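Local coordinates for protein beta-porphyranase (Bacteroides plebeius, PDB 4AWD) that hydrolyses the linkages between beta-D-galactopyranose and alpha-L-galactopyranose-6-sulfate in porphyran, a sulfated polysaccharide of red seaweed, at residues W75-P80 against D115-A120. Numbering follows the deposited sequence.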
loop_
_atom_site.group_PDB
_atom_site.type_symbol
_atom_site.label_atom_id
_atom_site.label_comp_id
_atom_site.label_asym_id
_atom_site.label_seq_id
_atom_site.Cartn_x
_atom_site.Cartn_y
_atom_site.Cartn_z
ATOM N N TRP A 75 -10.495 5.279 3.353
ATOM C CA TRP A 75 -9.757 6.496 3.575
ATOM C C TRP A 75 -10.369 7.527 2.634
ATOM O O TRP A 75 -9.982 7.651 1.467
ATOM C CB TRP A 75 -8.280 6.267 3.273
ATOM C CG TRP A 75 -7.372 7.349 3.755
ATOM C CD1 TRP A 75 -7.735 8.510 4.377
ATOM C CD2 TRP A 75 -5.945 7.396 3.612
ATOM N NE1 TRP A 75 -6.625 9.267 4.651
ATOM C CE2 TRP A 75 -5.510 8.610 4.195
ATOM C CE3 TRP A 75 -4.989 6.522 3.066
ATOM C CZ2 TRP A 75 -4.161 8.983 4.238
ATOM C CZ3 TRP A 75 -3.642 6.896 3.109
ATOM C CH2 TRP A 75 -3.246 8.123 3.691
ATOM N N THR A 76 -11.351 8.245 3.157
ATOM C CA THR A 76 -12.247 9.087 2.369
ATOM C C THR A 76 -11.649 10.483 2.121
ATOM O O THR A 76 -11.788 11.064 1.034
ATOM C CB THR A 76 -13.597 9.204 3.114
ATOM O OG1 THR A 76 -14.357 8.016 2.880
ATOM C CG2 THR A 76 -14.407 10.389 2.627
ATOM N N ASN A 77 -10.994 11.007 3.154
ATOM C CA ASN A 77 -10.329 12.297 3.076
ATOM C C ASN A 77 -8.834 12.137 3.286
ATOM O O ASN A 77 -8.391 11.675 4.342
ATOM C CB ASN A 77 -10.948 13.271 4.088
ATOM C CG ASN A 77 -12.423 13.494 3.832
ATOM O OD1 ASN A 77 -12.810 14.135 2.844
ATOM N ND2 ASN A 77 -13.259 12.949 4.707
ATOM N N GLY A 78 -8.056 12.505 2.270
ATOM C CA GLY A 78 -6.595 12.301 2.306
ATOM C C GLY A 78 -5.874 13.100 3.385
ATOM O O GLY A 78 -6.499 13.782 4.191
ATOM N N ARG A 79 -4.550 12.988 3.399
ATOM C CA ARG A 79 -3.704 13.771 4.286
ATOM C C ARG A 79 -3.520 15.122 3.624
ATOM O O ARG A 79 -2.967 15.193 2.528
ATOM C CB ARG A 79 -2.341 13.084 4.481
ATOM C CG ARG A 79 -1.464 13.715 5.597
ATOM C CD ARG A 79 -0.225 12.889 5.941
ATOM N NE ARG A 79 -0.552 11.524 6.352
ATOM C CZ ARG A 79 -0.389 10.444 5.582
ATOM N NH1 ARG A 79 0.091 10.549 4.345
ATOM N NH2 ARG A 79 -0.729 9.254 6.043
ATOM N N PRO A 80 -3.993 16.203 4.269
ATOM C CA PRO A 80 -3.868 17.523 3.622
ATOM C C PRO A 80 -2.405 17.785 3.224
ATOM O O PRO A 80 -1.494 17.444 3.978
ATOM C CB PRO A 80 -4.345 18.503 4.704
ATOM C CG PRO A 80 -5.189 17.676 5.637
ATOM C CD PRO A 80 -4.683 16.268 5.574
ATOM N N ASP A 115 -10.474 24.937 2.459
ATOM C CA ASP A 115 -9.075 25.243 2.170
ATOM C C ASP A 115 -8.140 24.102 2.559
ATOM O O ASP A 115 -6.913 24.270 2.616
ATOM C CB ASP A 115 -8.671 26.511 2.909
ATOM C CG ASP A 115 -9.631 27.658 2.661
ATOM O OD1 ASP A 115 -9.708 28.113 1.504
ATOM O OD2 ASP A 115 -10.320 28.086 3.616
ATOM N N LYS A 116 -8.725 22.942 2.832
ATOM C CA LYS A 116 -7.962 21.803 3.313
ATOM C C LYS A 116 -7.215 21.143 2.158
ATOM O O LYS A 116 -6.046 20.823 2.309
ATOM C CB LYS A 116 -8.878 20.815 4.037
ATOM C CG LYS A 116 -8.166 19.608 4.628
ATOM C CD LYS A 116 -9.071 18.793 5.587
ATOM C CE LYS A 116 -9.441 19.581 6.857
ATOM N NZ LYS A 116 -8.243 19.797 7.729
ATOM N N TYR A 117 -7.877 20.990 1.006
ATOM C CA TYR A 117 -7.327 20.236 -0.141
ATOM C C TYR A 117 -7.213 21.047 -1.434
ATOM O O TYR A 117 -8.176 21.667 -1.876
ATOM C CB TYR A 117 -8.173 18.982 -0.424
ATOM C CG TYR A 117 -8.274 18.035 0.749
ATOM C CD1 TYR A 117 -7.138 17.384 1.238
ATOM C CD2 TYR A 117 -9.502 17.776 1.359
ATOM C CE1 TYR A 117 -7.212 16.514 2.310
ATOM C CE2 TYR A 117 -9.588 16.900 2.426
ATOM C CZ TYR A 117 -8.428 16.278 2.900
ATOM O OH TYR A 117 -8.488 15.411 3.956
ATOM N N ARG A 118 -6.032 21.026 -2.036
ATOM C CA ARG A 118 -5.815 21.660 -3.337
ATOM C C ARG A 118 -5.125 20.713 -4.304
ATOM O O ARG A 118 -4.836 21.085 -5.440
ATOM C CB ARG A 118 -5.020 22.965 -3.200
ATOM C CG ARG A 118 -3.598 22.765 -2.696
ATOM C CD ARG A 118 -2.858 24.068 -2.547
ATOM N NE ARG A 118 -1.408 23.867 -2.587
ATOM C CZ ARG A 118 -0.626 23.751 -1.511
ATOM N NH1 ARG A 118 -1.136 23.808 -0.275
ATOM N NH2 ARG A 118 0.681 23.582 -1.674
ATOM N N LEU A 119 -4.858 19.496 -3.844
ATOM C CA LEU A 119 -4.312 18.456 -4.693
ATOM C C LEU A 119 -5.220 17.239 -4.658
ATOM O O LEU A 119 -5.800 16.892 -3.614
ATOM C CB LEU A 119 -2.887 18.081 -4.255
ATOM C CG LEU A 119 -1.747 19.074 -4.549
ATOM C CD1 LEU A 119 -0.511 18.739 -3.722
ATOM C CD2 LEU A 119 -1.398 19.102 -6.033
ATOM N N ALA A 120 -5.362 16.591 -5.805
ATOM C CA ALA A 120 -6.115 15.350 -5.848
ATOM C C ALA A 120 -5.231 14.187 -6.292
ATOM O O ALA A 120 -4.537 14.263 -7.319
ATOM C CB ALA A 120 -7.352 15.493 -6.720
#
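The loop 75-80 comes nearest the start of strand 117-126 at Pro80 and Tyr117, whose CA atoms are 5.8 Å apart. Tyr117 carries most of the contact. Its CG lies anti to its own carbonyl carbon (chi1 -58°), and the ring extends to the loop backbone. There Tyr117 OH donates a hydrogen bond of 2.6 Å to Gly78 O. The hydroxyl approaches off the C=O line, at 133° to the carbonyl, and 30° out of its plane. Tyr117 OH also touches Asn77 CB at 3.3 Å. Asn77 OD1 accepts a bond from Asp110 N. Pro80 approaches the CE1 side of the ring obliquely, its CA 3.7 Å from Tyr117 CE1. A classic beta bulge sets Lys116 and Tyr117 together opposite Glu107, where strands 95-107 and 117-126 pair antiparallel in the GH16 beta-jelly roll. Within the bulge, Lys116 CG sits over the centre of the Tyr117 ring, 3.7 Å above its plane. Lys116 also runs alongside Pro80, with its CG 3.7 Å from Pro80 CG. The Tyr117 bond joins the strand to the loop carrying Trp75 and Arg79, which probably bind substrate. The Arg79 side chain leaves its CA pointing away from the strand, and its NH1 forms a salt bridge to Glu287 and a hydrogen bond to Thr288 O.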